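Local coordinates for protein L-talarate/galactarate dehydratase (Salmonella typhimurium, PDB 2PP0) that catalyses the magnesium-dependent dehydration of L-talarate and galactarate to 5-keto-4-deoxy-D-glucarate, and also epimerises L-talarate to galactarate, at residues B[251-256]-B[274-279]; B[300-305]-B[332-337]; B[322-327]-B[341-346]. One frame throughout, in Å; residues are numbered along the deposited sequence.

Contact 1 (B[251-256]-B[274-279]); sequences IEEPLD and IATGEM
Two adjacent parallel strands of the catalytic barrel meet here, Glu-252 beside Ala-275 and Ile-251 beside Ile-274, and their ends carry ligands of the magnesium site. Ala-275 ties both rungs: its N donates to Ile-251 O at 2.9 Å, and its O receives Glu-253 N at 2.7 Å. On the face that carries both isoleucines, Ile-274 CD1 packs on Ile-251 CB, with Pro-254 CD against Ile-274 CG2.

Beyond the strands the chain kinks at Glu-253, whose positive phi turns it out of line. Its side chain crosses those of Thr-276 and Glu-278 at about a right angle, laying CG over Thr-276 OG1 and OE2 against Met-279 CG. Two like charges meet there: Glu-253 OE1 and Glu-278 OE1 are 3.6 Å apart, their carboxylate planes inclined by 29°. Two waters donate to Glu-253 OE2. One, 2.6 Å from Thr-276 OG1, accepts from that hydroxyl and also donates to Leu-255 O; the other accepts from Met-279 N.

Glu-252 and Glu-278 both bind the magnesium ion. Glu-252 is fully extended, CG anti to the backbone N (chi1 -177°), which carries its OE2 to 4.3 Å from Glu-278 OE1. A further water spans Glu-252 OE2 and Glu-278 N. Lys-195 and Arg-304 form salt bridges with the two carboxylates, respectively. Metal-binding acids at the C-terminal ends of successive barrel strands, joined by a beta-alpha-beta crossover, are the hallmark of the enolase superfamily.

Contact 2 (B[300-305]-B[332-337]); sequences PDAPRV and EVHLHL
Ala-302 sets its methyl group against one side of helix 331-339, overlapping the ring of His-334 and the branch ends of two neighbours. Ala-302 CB lies 4.0 Å from Leu-337 CD1 and 4.4 Å from Val-333 CG1. Val-333, His-334 and Leu-337 lie on the same side of the helix and all point at residues 300-305, and Ala-302 CA and His-334 CA are 7.5 Å apart. The imidazole of His-334 leans out from its helix with CG anti to the carbonyl carbon (chi1 -60°), and turns an edge to the backbone N of Ala-302, which lies near the ring plane. Pro-303 CD meets the ring obliquely, the side chains of Pro-303 and His-334 approaching head-on from their own segments. Phe-311 of helix 308-320 also meets it, the two ring planes inclined at about 30°.

Segment 300-305 also carries the aspartate of the Asp-His dyad found in the mandelate racemase branch of the enolase superfamily. Asp-301 occupies the N-cap position before the short, weakly bonded helix of about 302-305, and Val-305 N donates to Asp-301 O at 2.9 Å. With CG anti to the backbone N (chi1 -179°), the Asp-301 carboxylate is directed to Tyr-80 OH and His-328 ND1, both bonded to OD2. Asp-301 is thought to increase the basicity of His-328, the proton donor and acceptor.

Contact 3 (B[322-327]-B[341-346]); sequences GRKLAP and YPLEPW
Tyr-341 reaches along residues 322-327 to give its hydroxyl proton to a backbone carbonyl, Tyr-341 OH standing 2.6 Å from Arg-323 O. The acceptor lies at the ring edge, in the plane of the phenol, whereas the hydroxyl sits above the carbonyl plane by 36°. Leu-325 covers one face: its CB is 3.6 Å from the centroid of the Tyr-341 ring, 13° off the normal, a CH-pi contact. Pro-342 CD covers the opposite face, offset toward the rim.

The second bond is backbone to backbone. Trp-346 N donates to Leu-325 O at 3.1 Å, in the carbonyl plane, while Pro-345 CB also presses on that oxygen. Trp-346 O receives a CA-H...O contact from Ala-326 CA at 3.5 Å. Leu-343 CD1 lies 3.5 Å from Arg-323 O, the acceptor of the Tyr-341 hydroxyl, and the aliphatic part of Lys-324, bent at chi2, places CD 3.6 Å from Glu-344 O. The carboxylate of Glu-344 leads elsewhere, to a salt bridge with Arg-367, and Tyr-341 O takes a bond from Arg-159.

Gly-322, at positive phi, closes helix 308-320 as the C-prime residue of a Schellman motif, with Arg-323 N bonded to Ala-318 O and Gly-322 N to Ala-319 O. Strand 324-325 follows one residue later, bonded along its other side to strand 297-298, and the loop of residues 341-346 runs from helix 331-339 into strand 346-349, which pairs with strand 161-166. Helix 308-320 faces both segments, Tyr-341 packing on Ala-318 and Ala-319, and Leu-325 on Met-315.

In the fold
All three contacts lie in the barrel domain of this enolase-superfamily enzyme. Contact 1 closes before contact 2 opens; contacts 2 and 3 cross, their segments alternating. The centres of contacts 1 and 2 are about 17 Å apart, those of contacts 1 and 3 about 15 Å, and those of contacts 2 and 3 about 13 Å. Contacts 1 and 3 share the parallel sheet without touching. Contact 2 touches both: Met-279 SD lies 3.7 Å from Arg-304 NH1, and His-334 CG meets Pro-327 CB at 3.4 Å. The magnesium ligands and the Asp-His pair thus sit at the C-terminal ends of successive strands, around one active site.

Contact 1 (B[251-256]-B[274-279])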
loop_
_atom_site.group_PDB
_atom_site.type_symbol
_atom_site.label_atom_id
_atom_site.label_comp_id
_atom_site.label_asym_id
_atom_site.label_seq_id
_atom_site.Cartn_x
_atom_site.Cartn_y
_atom_site.Cartn_z
ATOM N N ILE B 251 21.044 -14.760 12.089
ATOM C CA ILE B 251 22.420 -14.255 12.091
ATOM C C ILE B 251 22.300 -12.996 11.241
ATOM O O ILE B 251 22.024 -13.066 10.047
ATOM C CB ILE B 251 23.407 -15.236 11.423
ATOM C CG1 ILE B 251 23.506 -16.519 12.255
ATOM C CG2 ILE B 251 24.786 -14.588 11.304
ATOM C CD1 ILE B 251 24.263 -17.643 11.567
ATOM N N GLU B 252 22.496 -11.845 11.865
ATOM C CA GLU B 252 22.343 -10.573 11.179
ATOM C C GLU B 252 23.631 -9.992 10.618
ATOM O O GLU B 252 24.697 -10.118 11.216
ATOM C CB GLU B 252 21.699 -9.575 12.141
ATOM C CG GLU B 252 21.402 -8.204 11.558
ATOM C CD GLU B 252 20.685 -7.318 12.559
ATOM O OE1 GLU B 252 20.172 -7.865 13.562
ATOM O OE2 GLU B 252 20.620 -6.088 12.344
ATOM N N GLU B 253 23.515 -9.355 9.460
ATOM C CA GLU B 253 24.650 -8.720 8.804
ATOM C C GLU B 253 25.981 -9.457 8.928
ATOM O O GLU B 253 26.949 -8.919 9.473
ATOM C CB GLU B 253 24.814 -7.294 9.329
ATOM C CG GLU B 253 23.721 -6.351 8.876
ATOM C CD GLU B 253 24.187 -4.912 8.815
ATOM O OE1 GLU B 253 24.506 -4.342 9.880
ATOM O OE2 GLU B 253 24.239 -4.352 7.696
ATOM N N PRO B 254 26.052 -10.696 8.421
ATOM C CA PRO B 254 27.320 -11.416 8.526
ATOM C C PRO B 254 28.376 -10.834 7.587
ATOM O O PRO B 254 29.572 -10.958 7.840
ATOM C CB PRO B 254 26.933 -12.850 8.166
ATOM C CG PRO B 254 25.790 -12.661 7.203
ATOM C CD PRO B 254 24.992 -11.562 7.874
ATOM N N LEU B 255 27.924 -10.179 6.520
ATOM C CA LEU B 255 28.827 -9.596 5.524
ATOM C C LEU B 255 28.489 -8.144 5.191
ATOM O O LEU B 255 27.564 -7.555 5.758
ATOM C CB LEU B 255 28.754 -10.413 4.233
ATOM C CG LEU B 255 28.919 -11.930 4.355
ATOM C CD1 LEU B 255 28.359 -12.596 3.108
ATOM C CD2 LEU B 255 30.377 -12.282 4.551
ATOM N N ASP B 256 29.251 -7.572 4.262
ATOM C CA ASP B 256 29.023 -6.202 3.813
ATOM C C ASP B 256 27.565 -6.096 3.375
ATOM O O ASP B 256 27.054 -6.981 2.688
ATOM C CB ASP B 256 29.926 -5.874 2.621
ATOM C CG ASP B 256 29.706 -4.467 2.099
ATOM O OD1 ASP B 256 30.243 -3.515 2.697
ATOM O OD2 ASP B 256 28.980 -4.308 1.096
ATOM N N ILE B 274 19.096 -15.920 7.956
ATOM C CA ILE B 274 20.070 -14.844 7.768
ATOM C C ILE B 274 19.261 -13.555 7.714
ATOM O O ILE B 274 18.201 -13.520 7.093
ATOM C CB ILE B 274 20.854 -15.008 6.438
ATOM C CG1 ILE B 274 21.724 -16.267 6.500
ATOM C CG2 ILE B 274 21.727 -13.771 6.177
ATOM C CD1 ILE B 274 22.738 -16.253 7.629
ATOM N N ALA B 275 19.751 -12.509 8.369
ATOM C CA ALA B 275 19.060 -11.225 8.387
ATOM C C ALA B 275 19.982 -10.090 7.960
ATOM O O ALA B 275 21.180 -10.127 8.231
ATOM C CB ALA B 275 18.522 -10.945 9.786
ATOM N N THR B 276 19.419 -9.085 7.293
ATOM C CA THR B 276 20.206 -7.934 6.868
ATOM C C THR B 276 19.330 -6.823 6.303
ATOM O O THR B 276 18.129 -7.020 6.055
ATOM C CB THR B 276 21.252 -8.323 5.798
ATOM O OG1 THR B 276 22.149 -7.223 5.587
ATOM C CG2 THR B 276 20.566 -8.670 4.478
ATOM N N GLY B 277 19.934 -5.646 6.123
ATOM C CA GLY B 277 19.209 -4.521 5.553
ATOM C C GLY B 277 19.209 -3.187 6.284
ATOM O O GLY B 277 18.857 -2.170 5.687
ATOM N N GLU B 278 19.609 -3.163 7.551
ATOM C CA GLU B 278 19.586 -1.918 8.314
ATOM C C GLU B 278 20.323 -0.733 7.678
ATOM O O GLU B 278 19.891 0.419 7.818
ATOM C CB GLU B 278 20.132 -2.142 9.736
ATOM C CG GLU B 278 21.645 -2.023 9.862
ATOM C CD GLU B 278 22.073 -1.489 11.220
ATOM O OE1 GLU B 278 22.507 -2.287 12.072
ATOM O OE2 GLU B 278 21.962 -0.262 11.436
ATOM N N MET B 279 21.420 -1.009 6.976
ATOM C CA MET B 279 22.218 0.053 6.365
ATOM C C MET B 279 21.709 0.573 5.013
ATOM O O MET B 279 22.144 1.627 4.549
ATOM C CB MET B 279 23.674 -0.414 6.221
ATOM C CG MET B 279 24.330 -0.899 7.525
ATOM S SD MET B 279 24.268 0.255 8.936
ATOM C CE MET B 279 25.437 1.496 8.398
HETATM O O HOH W 1 20.376 -5.343 9.548
HETATM O O HOH W 2 24.705 -6.763 6.043
HETATM O O HOH W 3 22.459 -3.720 6.004
#

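Contact 2 (B[300-305]-B[332-337])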
loop_
_atom_site.group_PDB
_atom_site.type_symbol
_atom_site.label_atom_id
_atom_site.label_comp_id
_atom_site.label_asym_id
_atom_site.label_seq_id
_atom_site.Cartn_x
_atom_site.Cartn_y
_atom_site.Cartn_z
ATOM N N PRO B 300 14.462 -3.410 7.198
ATOM C CA PRO B 300 14.491 -2.028 6.739
ATOM C C PRO B 300 14.409 -1.062 7.921
ATOM O O PRO B 300 14.049 -1.446 9.038
ATOM C CB PRO B 300 13.294 -1.954 5.800
ATOM C CG PRO B 300 12.307 -2.886 6.450
ATOM C CD PRO B 300 13.142 -4.034 6.966
ATOM N N ASP B 301 14.768 0.189 7.658
ATOM C CA ASP B 301 14.788 1.246 8.661
ATOM C C ASP B 301 14.026 2.395 8.005
ATOM O O ASP B 301 14.512 2.988 7.049
ATOM C CB ASP B 301 16.255 1.622 8.921
ATOM C CG ASP B 301 16.421 2.704 9.968
ATOM O OD1 ASP B 301 15.799 3.772 9.824
ATOM O OD2 ASP B 301 17.196 2.486 10.927
ATOM N N ALA B 302 12.827 2.699 8.497
ATOM C CA ALA B 302 12.029 3.761 7.888
ATOM C C ALA B 302 12.789 5.080 7.778
ATOM O O ALA B 302 12.791 5.713 6.725
ATOM C CB ALA B 302 10.713 3.958 8.660
ATOM N N PRO B 303 13.419 5.533 8.873
ATOM C CA PRO B 303 14.153 6.798 8.757
ATOM C C PRO B 303 15.192 6.742 7.625
ATOM O O PRO B 303 15.274 7.646 6.799
ATOM C CB PRO B 303 14.798 6.945 10.136
ATOM C CG PRO B 303 13.746 6.335 11.046
ATOM C CD PRO B 303 13.359 5.079 10.276
ATOM N N ARG B 304 15.945 5.647 7.569
ATOM C CA ARG B 304 16.987 5.475 6.560
ATOM C C ARG B 304 16.566 5.280 5.113
ATOM O O ARG B 304 17.298 5.681 4.208
ATOM C CB ARG B 304 17.897 4.321 6.950
ATOM C CG ARG B 304 18.888 4.686 8.017
ATOM C CD ARG B 304 19.956 3.633 8.143
ATOM N NE ARG B 304 20.982 4.059 9.082
ATOM C CZ ARG B 304 21.566 3.249 9.956
ATOM N NH1 ARG B 304 21.216 1.969 9.999
ATOM N NH2 ARG B 304 22.488 3.720 10.788
ATOM N N VAL B 305 15.408 4.665 4.879
ATOM C CA VAL B 305 14.968 4.426 3.509
ATOM C C VAL B 305 14.123 5.544 2.917
ATOM O O VAL B 305 13.697 5.458 1.770
ATOM C CB VAL B 305 14.175 3.098 3.382
ATOM C CG1 VAL B 305 15.003 1.949 3.932
ATOM C CG2 VAL B 305 12.840 3.205 4.110
ATOM N N GLU B 332 9.600 3.296 18.013
ATOM C CA GLU B 332 8.494 4.242 18.135
ATOM C C GLU B 332 7.722 4.325 16.821
ATOM O O GLU B 332 6.526 4.630 16.802
ATOM C CB GLU B 332 9.018 5.630 18.524
ATOM C CG GLU B 332 9.644 5.723 19.930
ATOM C CD GLU B 332 10.969 4.978 20.072
ATOM O OE1 GLU B 332 11.614 4.669 19.043
ATOM O OE2 GLU B 332 11.381 4.713 21.223
ATOM N N VAL B 333 8.414 4.050 15.719
ATOM C CA VAL B 333 7.788 4.065 14.405
ATOM C C VAL B 333 7.567 2.643 13.894
ATOM O O VAL B 333 6.495 2.315 13.380
ATOM C CB VAL B 333 8.657 4.816 13.372
ATOM C CG1 VAL B 333 8.022 4.717 11.998
ATOM C CG2 VAL B 333 8.819 6.282 13.786
ATOM N N HIS B 334 8.578 1.796 14.041
ATOM C CA HIS B 334 8.479 0.428 13.552
ATOM C C HIS B 334 7.462 -0.470 14.256
ATOM O O HIS B 334 7.092 -1.514 13.719
ATOM C CB HIS B 334 9.859 -0.235 13.558
ATOM C CG HIS B 334 10.868 0.471 12.704
ATOM N ND1 HIS B 334 10.590 0.896 11.423
ATOM C CD2 HIS B 334 12.154 0.819 12.943
ATOM C CE1 HIS B 334 11.660 1.476 10.910
ATOM N NE2 HIS B 334 12.623 1.442 11.811
ATOM N N LEU B 335 7.012 -0.089 15.448
ATOM C CA LEU B 335 6.014 -0.905 16.143
ATOM C C LEU B 335 4.753 -0.940 15.288
ATOM O O LEU B 335 4.146 -1.992 15.100
ATOM C CB LEU B 335 5.673 -0.325 17.519
ATOM C CG LEU B 335 4.494 -0.988 18.256
ATOM C CD1 LEU B 335 4.825 -2.423 18.605
ATOM C CD2 LEU B 335 4.174 -0.211 19.522
ATOM N N HIS B 336 4.378 0.219 14.759
ATOM C CA HIS B 336 3.187 0.353 13.926
ATOM C C HIS B 336 3.334 -0.359 12.591
ATOM O O HIS B 336 2.400 -1.006 12.120
ATOM C CB HIS B 336 2.892 1.834 13.673
ATOM C CG HIS B 336 2.606 2.612 14.919
ATOM N ND1 HIS B 336 1.387 2.568 15.559
ATOM C CD2 HIS B 336 3.398 3.417 15.668
ATOM C CE1 HIS B 336 1.439 3.310 16.651
ATOM N NE2 HIS B 336 2.648 3.837 16.740
ATOM N N LEU B 337 4.508 -0.225 11.978
ATOM C CA LEU B 337 4.769 -0.845 10.687
ATOM C C LEU B 337 4.836 -2.366 10.792
ATOM O O LEU B 337 4.299 -3.075 9.944
ATOM C CB LEU B 337 6.078 -0.291 10.092
ATOM C CG LEU B 337 6.092 1.231 9.883
ATOM C CD1 LEU B 337 7.452 1.691 9.351
ATOM C CD2 LEU B 337 4.984 1.608 8.909
#

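Contact 3 (B[322-327]-B[341-346])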
loop_
_atom_site.group_PDB
_atom_site.type_symbol
_atom_site.label_atom_id
_atom_site.label_comp_id
_atom_site.label_asym_id
_atom_site.label_seq_id
_atom_site.Cartn_x
_atom_site.Cartn_y
_atom_site.Cartn_z
ATOM N N GLY B 322 7.912 -14.035 0.607
ATOM C CA GLY B 322 7.835 -14.927 1.753
ATOM C C GLY B 322 8.849 -14.735 2.862
ATOM O O GLY B 322 9.103 -15.663 3.633
ATOM N N ARG B 323 9.415 -13.535 2.969
ATOM C CA ARG B 323 10.408 -13.248 3.999
ATOM C C ARG B 323 9.775 -12.674 5.267
ATOM O O ARG B 323 8.681 -12.112 5.226
ATOM C CB ARG B 323 11.430 -12.235 3.471
ATOM C CG ARG B 323 11.999 -12.558 2.107
ATOM C CD ARG B 323 12.658 -13.930 2.080
ATOM N NE ARG B 323 13.354 -14.162 0.812
ATOM C CZ ARG B 323 13.998 -15.283 0.510
ATOM N NH1 ARG B 323 14.036 -16.284 1.382
ATOM N NH2 ARG B 323 14.617 -15.399 -0.658
ATOM N N LYS B 324 10.474 -12.812 6.389
ATOM C CA LYS B 324 10.004 -12.272 7.661
ATOM C C LYS B 324 10.515 -10.838 7.760
ATOM O O LYS B 324 11.439 -10.446 7.036
ATOM C CB LYS B 324 10.562 -13.079 8.837
ATOM C CG LYS B 324 10.089 -14.528 8.924
ATOM C CD LYS B 324 8.613 -14.621 9.282
ATOM C CE LYS B 324 8.216 -16.060 9.613
ATOM N NZ LYS B 324 9.027 -16.621 10.741
ATOM N N LEU B 325 9.926 -10.063 8.666
ATOM C CA LEU B 325 10.325 -8.679 8.856
ATOM C C LEU B 325 10.849 -8.422 10.266
ATOM O O LEU B 325 10.288 -8.898 11.249
ATOM C CB LEU B 325 9.140 -7.742 8.588
ATOM C CG LEU B 325 9.463 -6.245 8.595
ATOM C CD1 LEU B 325 10.181 -5.892 7.296
ATOM C CD2 LEU B 325 8.185 -5.425 8.725
ATOM N N ALA B 326 11.940 -7.672 10.354
ATOM C CA ALA B 326 12.532 -7.307 11.636
ATOM C C ALA B 326 13.179 -5.940 11.443
ATOM O O ALA B 326 14.393 -5.836 11.215
ATOM C CB ALA B 326 13.570 -8.337 12.067
ATOM N N PRO B 327 12.367 -4.868 11.527
ATOM C CA PRO B 327 12.821 -3.482 11.364
ATOM C C PRO B 327 13.954 -3.129 12.324
ATOM O O PRO B 327 14.055 -3.676 13.427
ATOM C CB PRO B 327 11.565 -2.659 11.652
ATOM C CG PRO B 327 10.439 -3.600 11.332
ATOM C CD PRO B 327 10.938 -4.908 11.889
ATOM N N TYR B 341 2.503 -5.915 9.306
ATOM C CA TYR B 341 3.118 -6.935 8.451
ATOM C C TYR B 341 2.345 -8.257 8.559
ATOM O O TYR B 341 2.004 -8.698 9.654
ATOM C CB TYR B 341 4.585 -7.142 8.849
ATOM C CG TYR B 341 5.412 -7.845 7.790
ATOM C CD1 TYR B 341 5.655 -7.244 6.557
ATOM C CD2 TYR B 341 5.914 -9.126 8.006
ATOM C CE1 TYR B 341 6.377 -7.903 5.560
ATOM C CE2 TYR B 341 6.635 -9.796 7.014
ATOM C CZ TYR B 341 6.858 -9.179 5.798
ATOM O OH TYR B 341 7.536 -9.853 4.809
ATOM N N PRO B 342 2.060 -8.904 7.416
ATOM C CA PRO B 342 1.320 -10.169 7.405
ATOM C C PRO B 342 1.974 -11.351 8.121
ATOM O O PRO B 342 1.280 -12.128 8.770
ATOM C CB PRO B 342 1.091 -10.421 5.917
ATOM C CG PRO B 342 2.283 -9.784 5.280
ATOM C CD PRO B 342 2.400 -8.485 6.045
ATOM N N LEU B 343 3.292 -11.501 8.004
ATOM C CA LEU B 343 3.975 -12.604 8.685
ATOM C C LEU B 343 4.469 -12.111 10.049
ATOM O O LEU B 343 4.697 -10.918 10.229
ATOM C CB LEU B 343 5.138 -13.125 7.831
ATOM C CG LEU B 343 4.732 -13.637 6.440
ATOM C CD1 LEU B 343 5.935 -14.275 5.756
ATOM C CD2 LEU B 343 3.603 -14.660 6.567
ATOM N N GLU B 344 4.612 -13.023 11.008
ATOM C CA GLU B 344 5.036 -12.666 12.368
ATOM C C GLU B 344 6.426 -12.010 12.374
ATOM O O GLU B 344 7.422 -12.645 12.025
ATOM C CB GLU B 344 5.025 -13.923 13.256
ATOM C CG GLU B 344 5.067 -13.686 14.772
ATOM C CD GLU B 344 3.735 -13.217 15.367
ATOM O OE1 GLU B 344 2.673 -13.718 14.943
ATOM O OE2 GLU B 344 3.750 -12.359 16.277
ATOM N N PRO B 345 6.501 -10.725 12.774
ATOM C CA PRO B 345 7.749 -9.957 12.829
ATOM C C PRO B 345 8.363 -9.829 14.225
ATOM O O PRO B 345 7.795 -10.285 15.218
ATOM C CB PRO B 345 7.315 -8.604 12.301
ATOM C CG PRO B 345 6.003 -8.430 13.034
ATOM C CD PRO B 345 5.343 -9.819 12.921
ATOM N N TRP B 346 9.530 -9.193 14.276
ATOM C CA TRP B 346 10.251 -8.941 15.522
ATOM C C TRP B 346 10.530 -7.442 15.629
ATOM O O TRP B 346 10.792 -6.784 14.618
ATOM C CB TRP B 346 11.587 -9.679 15.543
ATOM C CG TRP B 346 11.515 -11.079 16.048
ATOM C CD1 TRP B 346 11.351 -12.215 15.311
ATOM C CD2 TRP B 346 11.632 -11.496 17.412
ATOM N NE1 TRP B 346 11.365 -13.316 16.131
ATOM C CE2 TRP B 346 11.535 -12.904 17.428
ATOM C CE3 TRP B 346 11.811 -10.816 18.624
ATOM C CZ2 TRP B 346 11.614 -13.648 18.611
ATOM C CZ3 TRP B 346 11.889 -11.554 19.802
ATOM C CH2 TRP B 346 11.791 -12.957 19.784
#